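PDB 5CHO: flavin reductase from Uncultured bacterium, which probably uses a reduced nicotinamide cofactor to reduce flavin, supplying reduced FAD to the tryptophan halogenase of a bacterial two-component system. Local coordinates for residues G54-F66 and Y112-F124. Sequence-based numbering, arbitrary orientation.
With FAD (flavin-adenine dinucleotide), chain I.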
loop_
_atom_site.group_PDB
_atom_site.type_symbol
_atom_site.label_atom_id
_atom_site.label_comp_id
_atom_site.label_asym_id
_atom_site.label_seq_id
_atom_site.Cartn_x
_atom_site.Cartn_y
_atom_site.Cartn_z
ATOM N N GLY A 54 22.376 -2.662 2.002
ATOM C CA GLY A 54 23.798 -2.529 1.739
ATOM C C GLY A 54 24.556 -3.668 2.391
ATOM O O GLY A 54 24.102 -4.811 2.378
ATOM N N GLY A 55 25.714 -3.361 2.967
ATOM C CA GLY A 55 26.516 -4.374 3.630
ATOM C C GLY A 55 27.454 -5.127 2.709
ATOM O O GLY A 55 27.870 -4.612 1.673
ATOM N N ASP A 56 27.789 -6.353 3.105
ATOM C CA ASP A 56 28.735 -7.183 2.368
ATOM C C ASP A 56 28.112 -7.722 1.092
ATOM O O ASP A 56 28.774 -7.838 0.060
ATOM C CB ASP A 56 29.192 -8.347 3.242
ATOM C CG ASP A 56 29.992 -7.892 4.444
ATOM O OD1 ASP A 56 30.683 -6.857 4.345
ATOM O OD2 ASP A 56 29.924 -8.567 5.493
ATOM N N SER A 57 26.827 -8.041 1.180
ATOM C CA SER A 57 26.076 -8.602 0.067
ATOM C C SER A 57 24.910 -7.691 -0.295
ATOM O O SER A 57 23.758 -8.050 -0.058
ATOM C CB SER A 57 25.568 -10.003 0.423
ATOM O OG SER A 57 24.712 -10.513 -0.583
ATOM N N PRO A 58 25.200 -6.503 -0.856
ATOM C CA PRO A 58 24.114 -5.612 -1.278
ATOM C C PRO A 58 23.125 -6.330 -2.187
ATOM O O PRO A 58 23.501 -7.185 -2.992
ATOM C CB PRO A 58 24.835 -4.493 -2.031
ATOM C CG PRO A 58 26.212 -4.496 -1.507
ATOM C CD PRO A 58 26.525 -5.900 -1.071
ATOM N N HIS A 59 21.859 -5.967 -2.052
ATOM C CA HIS A 59 20.798 -6.637 -2.777
ATOM C C HIS A 59 19.640 -5.678 -3.001
ATOM O O HIS A 59 19.517 -4.671 -2.306
ATOM C CB HIS A 59 20.331 -7.868 -2.000
ATOM C CG HIS A 59 19.384 -8.741 -2.758
ATOM N ND1 HIS A 59 19.556 -9.041 -4.094
ATOM C CD2 HIS A 59 18.241 -9.359 -2.380
ATOM C CE1 HIS A 59 18.568 -9.819 -4.498
ATOM N NE2 HIS A 59 17.754 -10.026 -3.475
ATOM N N ALA A 60 18.796 -5.995 -3.974
ATOM C CA ALA A 60 17.635 -5.172 -4.278
ATOM C C ALA A 60 16.495 -6.033 -4.797
ATOM O O ALA A 60 16.723 -7.106 -5.361
ATOM C CB ALA A 60 17.992 -4.098 -5.288
ATOM N N MET A 61 15.273 -5.554 -4.591
ATOM C CA MET A 61 14.077 -6.226 -5.079
ATOM C C MET A 61 12.976 -5.196 -5.306
ATOM O O MET A 61 12.945 -4.142 -4.665
ATOM C CB MET A 61 13.609 -7.305 -4.096
ATOM C CG MET A 61 13.192 -6.770 -2.733
ATOM S SD MET A 61 11.413 -6.661 -2.462
ATOM C CE MET A 61 10.972 -8.376 -2.219
ATOM N N THR A 62 12.077 -5.514 -6.229
ATOM C CA THR A 62 10.988 -4.621 -6.572
ATOM C C THR A 62 9.790 -4.901 -5.666
ATOM O O THR A 62 9.388 -6.049 -5.480
ATOM C CB THR A 62 10.588 -4.771 -8.051
ATOM O OG1 THR A 62 11.656 -4.315 -8.889
ATOM C CG2 THR A 62 9.328 -3.975 -8.350
ATOM N N ALA A 63 9.235 -3.840 -5.095
ATOM C CA ALA A 63 8.115 -3.965 -4.166
ATOM C C ALA A 63 7.082 -2.872 -4.394
ATOM O O ALA A 63 7.437 -1.710 -4.585
ATOM C CB ALA A 63 8.612 -3.922 -2.735
ATOM N N ASN A 64 5.807 -3.255 -4.384
ATOM C CA ASN A 64 4.707 -2.294 -4.440
ATOM C C ASN A 64 3.849 -2.359 -3.176
ATOM O O ASN A 64 2.825 -1.682 -3.073
ATOM C CB ASN A 64 3.848 -2.526 -5.693
ATOM C CG ASN A 64 2.891 -3.702 -5.554
ATOM O OD1 ASN A 64 3.126 -4.631 -4.779
ATOM N ND2 ASN A 64 1.811 -3.675 -6.332
ATOM N N SER A 65 4.279 -3.172 -2.214
ATOM C CA SER A 65 3.570 -3.303 -0.946
ATOM C C SER A 65 3.988 -2.210 0.037
ATOM O O SER A 65 3.605 -2.236 1.207
ATOM C CB SER A 65 3.827 -4.677 -0.324
ATOM O OG SER A 65 5.201 -4.842 -0.018
ATOM N N PHE A 66 4.780 -1.258 -0.446
ATOM C CA PHE A 66 5.247 -0.157 0.382
ATOM C C PHE A 66 4.071 0.705 0.832
ATOM O O PHE A 66 3.209 1.058 0.031
ATOM C CB PHE A 66 6.266 0.688 -0.381
ATOM C CG PHE A 66 6.703 1.926 0.356
ATOM C CD1 PHE A 66 7.721 1.876 1.288
ATOM C CD2 PHE A 66 6.090 3.140 0.109
ATOM C CE1 PHE A 66 8.120 3.019 1.958
ATOM C CE2 PHE A 66 6.482 4.284 0.774
ATOM C CZ PHE A 66 7.497 4.224 1.701
ATOM N N TYR A 112 14.470 -5.847 -11.234
ATOM C CA TYR A 112 14.600 -6.305 -9.857
ATOM C C TYR A 112 13.366 -7.045 -9.374
ATOM O O TYR A 112 13.257 -7.376 -8.196
ATOM C CB TYR A 112 14.944 -5.131 -8.945
ATOM C CG TYR A 112 16.331 -4.635 -9.262
ATOM C CD1 TYR A 112 17.439 -5.372 -8.875
ATOM C CD2 TYR A 112 16.543 -3.456 -9.957
ATOM C CE1 TYR A 112 18.709 -4.960 -9.173
ATOM C CE2 TYR A 112 17.826 -3.029 -10.254
ATOM C CZ TYR A 112 18.905 -3.788 -9.855
ATOM O OH TYR A 112 20.191 -3.384 -10.143
ATOM N N ALA A 113 12.446 -7.301 -10.298
ATOM C CA ALA A 113 11.365 -8.252 -10.075
ATOM C C ALA A 113 11.693 -9.605 -10.720
ATOM O O ALA A 113 10.961 -10.578 -10.541
ATOM C CB ALA A 113 10.069 -7.701 -10.615
ATOM N N ASN A 114 12.787 -9.656 -11.479
ATOM C CA ASN A 114 13.172 -10.869 -12.210
ATOM C C ASN A 114 14.052 -11.807 -11.370
ATOM O O ASN A 114 15.225 -11.525 -11.139
ATOM C CB ASN A 114 13.897 -10.493 -13.511
ATOM C CG ASN A 114 13.943 -11.643 -14.512
ATOM O OD1 ASN A 114 14.039 -12.810 -14.132
ATOM N ND2 ASN A 114 13.862 -11.315 -15.796
ATOM N N ARG A 115 13.478 -12.917 -10.912
ATOM C CA ARG A 115 14.199 -13.893 -10.092
ATOM C C ARG A 115 15.412 -14.488 -10.788
ATOM O O ARG A 115 16.304 -15.029 -10.138
ATOM C CB ARG A 115 13.246 -15.014 -9.676
ATOM C CG ARG A 115 12.760 -15.882 -10.830
ATOM C CD ARG A 115 11.601 -16.761 -10.396
ATOM N NE ARG A 115 10.490 -15.928 -9.950
ATOM C CZ ARG A 115 9.461 -16.355 -9.229
ATOM N NH1 ARG A 115 9.355 -17.632 -8.897
ATOM N NH2 ARG A 115 8.522 -15.498 -8.860
ATOM N N TRP A 116 15.445 -14.374 -12.109
ATOM C CA TRP A 116 16.517 -14.946 -12.913
ATOM C C TRP A 116 17.655 -13.947 -13.104
ATOM O O TRP A 116 18.621 -14.219 -13.822
ATOM C CB TRP A 116 15.972 -15.389 -14.269
ATOM C CG TRP A 116 14.784 -16.288 -14.168
ATOM C CD1 TRP A 116 13.480 -15.931 -14.333
ATOM C CD2 TRP A 116 14.784 -17.696 -13.903
ATOM N NE1 TRP A 116 12.663 -17.026 -14.178
ATOM C CE2 TRP A 116 13.440 -18.122 -13.915
ATOM C CE3 TRP A 116 15.791 -18.639 -13.659
ATOM C CZ2 TRP A 116 13.074 -19.447 -13.688
ATOM C CZ3 TRP A 116 15.423 -19.960 -13.432
ATOM C CH2 TRP A 116 14.078 -20.349 -13.449
ATOM N N ARG A 117 17.541 -12.791 -12.459
ATOM C CA ARG A 117 18.460 -11.689 -12.707
ATOM C C ARG A 117 19.864 -11.963 -12.170
ATOM O O ARG A 117 20.031 -12.733 -11.227
ATOM C CB ARG A 117 17.914 -10.396 -12.083
ATOM C CG ARG A 117 17.905 -10.358 -10.550
ATOM C CD ARG A 117 17.105 -9.160 -10.058
ATOM N NE ARG A 117 16.947 -9.082 -8.604
ATOM C CZ ARG A 117 15.937 -9.614 -7.921
ATOM N NH1 ARG A 117 14.980 -10.289 -8.542
ATOM N NH2 ARG A 117 15.883 -9.466 -6.605
ATOM N N PRO A 118 20.879 -11.327 -12.777
ATOM C CA PRO A 118 22.233 -11.355 -12.215
ATOM C C PRO A 118 22.225 -10.742 -10.820
ATOM O O PRO A 118 21.649 -9.667 -10.651
ATOM C CB PRO A 118 23.049 -10.504 -13.194
ATOM C CG PRO A 118 22.246 -10.445 -14.444
ATOM C CD PRO A 118 20.816 -10.575 -14.042
ATOM N N ARG A 119 22.846 -11.405 -9.847
ATOM C CA ARG A 119 22.801 -10.947 -8.459
ATOM C C ARG A 119 24.141 -10.428 -7.939
ATOM O O ARG A 119 24.337 -10.307 -6.730
ATOM C CB ARG A 119 22.284 -12.084 -7.572
ATOM C CG ARG A 119 20.803 -12.344 -7.794
ATOM C CD ARG A 119 20.277 -13.594 -7.117
ATOM N NE ARG A 119 18.934 -13.882 -7.615
ATOM C CZ ARG A 119 17.805 -13.462 -7.046
ATOM N NH1 ARG A 119 17.836 -12.719 -5.943
ATOM N NH2 ARG A 119 16.635 -13.775 -7.592
ATOM N N ASP A 120 25.052 -10.103 -8.853
ATOM C CA ASP A 120 26.376 -9.593 -8.493
ATOM C C ASP A 120 26.242 -8.244 -7.761
ATOM O O ASP A 120 25.658 -7.310 -8.300
ATOM C CB ASP A 120 27.242 -9.451 -9.755
ATOM C CG ASP A 120 28.685 -9.053 -9.453
ATOM O OD1 ASP A 120 29.560 -9.347 -10.298
ATOM O OD2 ASP A 120 28.958 -8.462 -8.388
ATOM N N PRO A 121 26.782 -8.134 -6.533
ATOM C CA PRO A 121 26.739 -6.876 -5.773
ATOM C C PRO A 121 27.403 -5.705 -6.488
ATOM O O PRO A 121 27.138 -4.546 -6.168
ATOM C CB PRO A 121 27.524 -7.211 -4.507
ATOM C CG PRO A 121 27.377 -8.665 -4.346
ATOM C CD PRO A 121 27.388 -9.216 -5.739
ATOM N N THR A 122 28.262 -6.025 -7.448
ATOM C CA THR A 122 28.994 -5.019 -8.208
ATOM C C THR A 122 28.056 -4.072 -8.962
ATOM O O THR A 122 28.416 -2.927 -9.242
ATOM C CB THR A 122 29.953 -5.688 -9.219
ATOM O OG1 THR A 122 30.708 -6.713 -8.563
ATOM C CG2 THR A 122 30.900 -4.661 -9.836
ATOM N N GLN A 123 26.859 -4.549 -9.290
ATOM C CA GLN A 123 25.897 -3.759 -10.060
ATOM C C GLN A 123 25.459 -2.496 -9.324
ATOM O O GLN A 123 25.077 -1.504 -9.946
ATOM C CB GLN A 123 24.670 -4.604 -10.417
ATOM C CG GLN A 123 23.757 -4.957 -9.251
ATOM C CD GLN A 123 22.697 -5.969 -9.644
ATOM O OE1 GLN A 123 21.672 -5.611 -10.225
ATOM N NE2 GLN A 123 22.952 -7.243 -9.356
ATOM N N PHE A 124 25.525 -2.536 -7.999
ATOM C CA PHE A 124 25.110 -1.416 -7.165
ATOM C C PHE A 124 26.220 -0.385 -7.027
ATOM O O PHE A 124 26.065 0.605 -6.314
ATOM C CB PHE A 124 24.657 -1.943 -5.805
ATOM C CG PHE A 124 23.569 -2.968 -5.913
ATOM C CD1 PHE A 124 22.349 -2.625 -6.466
ATOM C CD2 PHE A 124 23.778 -4.280 -5.520
ATOM C CE1 PHE A 124 21.342 -3.559 -6.599
ATOM C CE2 PHE A 124 22.772 -5.224 -5.646
ATOM C CZ PHE A 124 21.551 -4.860 -6.191
HETATM P PA FAD I . 13.956 -14.168 -4.876
HETATM O O1A FAD I . 15.168 -14.885 -4.352
HETATM O O2A FAD I . 14.192 -13.686 -6.254
HETATM O O5B FAD I . 12.688 -15.174 -4.898
HETATM C C5B FAD I . 11.458 -14.700 -5.461
HETATM C C4B FAD I . 10.471 -15.901 -5.698
HETATM O O4B FAD I . 10.909 -16.631 -6.664
HETATM C C3B FAD I . 10.428 -16.793 -4.463
HETATM O O3B FAD I . 9.135 -17.227 -4.208
HETATM C C2B FAD I . 11.331 -17.979 -4.797
HETATM O O2B FAD I . 10.742 -19.272 -4.235
HETATM C C1B FAD I . 11.350 -18.060 -6.080
HETATM N N9A FAD I . 12.661 -18.360 -6.524
HETATM C C8A FAD I . 13.588 -17.494 -7.002
HETATM N N7A FAD I . 14.703 -18.204 -7.308
HETATM C C5A FAD I . 14.463 -19.507 -7.015
HETATM C C6A FAD I . 15.244 -20.648 -7.121
HETATM N N6A FAD I . 16.597 -20.901 -7.593
HETATM N N1A FAD I . 14.742 -21.848 -6.751
HETATM C C2A FAD I . 13.464 -21.944 -6.264
HETATM N N3A FAD I . 12.691 -20.818 -6.149
HETATM C C4A FAD I . 13.196 -19.602 -6.529
HETATM N N1 FAD I . 7.587 -9.322 -3.974
HETATM C C2 FAD I . 7.375 -9.244 -2.530
HETATM O O2 FAD I . 7.809 -10.134 -1.789
HETATM N N3 FAD I . 6.642 -8.119 -1.959
HETATM C C4 FAD I . 6.138 -7.097 -2.818
HETATM O O4 FAD I . 5.564 -6.211 -2.363
HETATM C C4X FAD I . 6.361 -7.190 -4.297
HETATM N N5 FAD I . 5.863 -6.180 -5.178
HETATM C C5X FAD I . 6.096 -6.271 -6.641
HETATM C C6 FAD I . 5.601 -5.260 -7.519
HETATM C C7 FAD I . 5.819 -5.358 -8.900
HETATM C C7M FAD I . 5.154 -4.103 -9.543
HETATM C C8 FAD I . 6.532 -6.450 -9.402
HETATM C C8M FAD I . 6.709 -6.439 -10.957
HETATM C C9 FAD I . 7.016 -7.438 -8.535
HETATM C C9A FAD I . 6.798 -7.356 -7.152
HETATM N N10 FAD I . 7.312 -8.396 -6.264
HETATM C C10 FAD I . 7.083 -8.300 -4.836
HETATM C "C1'" FAD I . 8.065 -9.571 -6.794
HETATM C "C2'" FAD I . 9.560 -9.454 -6.439
HETATM O "O2'" FAD I . 10.053 -8.243 -6.924
HETATM C "C3'" FAD I . 10.287 -10.613 -7.079
HETATM O "O3'" FAD I . 9.834 -11.806 -6.518
HETATM C "C4'" FAD I . 11.798 -10.491 -6.860
HETATM O "O4'" FAD I . 12.444 -11.384 -7.673
HETATM C "C5'" FAD I . 12.143 -10.808 -5.390
HETATM O "O5'" FAD I . 13.548 -10.702 -5.196
HETATM P P FAD I . 14.245 -11.531 -3.994
HETATM O O1P FAD I . 15.716 -11.682 -4.283
HETATM O O2P FAD I . 14.030 -10.803 -2.661
HETATM O O3P FAD I . 13.577 -12.950 -3.930
HETATM O O HOH W 1 21.453 -8.749 -5.840
#
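Arg117 NH2 donates to Ala60 O at 2.8 Å, within the carbonyl plane but 30° out of its own guanidinium plane, and so ties the loop after helix 106-111 to strand 59-63 in the FAD pocket of this flavin reductase-like domain. The same nitrogen gives a nearly straight bond (175°) to FAD O5', while NH1 serves FAD O4' and Asn114 O; four acceptors thus share the two terminal nitrogens, which should restrict the guanidinium's rotation. A leucine in place of Arg117 would probably leave Ala60 O without this donor and the ribityl O4' and O5' less firmly held. Beside it, Arg119 bridges the diphosphate, NH1 to FAD O1P and NH2 to FAD O2A, while NH2 also donates, in the guanidinium plane, to Arg115 O. His59 NE2 donates to the same O1P at 2.7 Å; with CG anti to the backbone N, the ring end reaches the phosphate and the Arg119 side, its plane turned 37° from the Arg119 guanidinium. Farther along the strand, Thr62 N donates a backbone hydrogen bond to Tyr112 O (3.0 Å), and Met61 CA adds a CA-H...O contact to that oxygen. Thr62 OG1 bonds to Ala109 O of the preceding helix, and Thr62 O accepts from FAD O2'. Away from the flavin the contact turns apolar. Ala60 CB makes an off-centre CH-pi contact with the Tyr112 ring, 4.3 Å from its centroid, and also meets Phe124 CE1 at 3.6 Å. The side chains of Pro58 and Pro121 cross at about a right angle, CD against CB, and Pro58 CB packs on Phe124 CD2 at 3.7 Å.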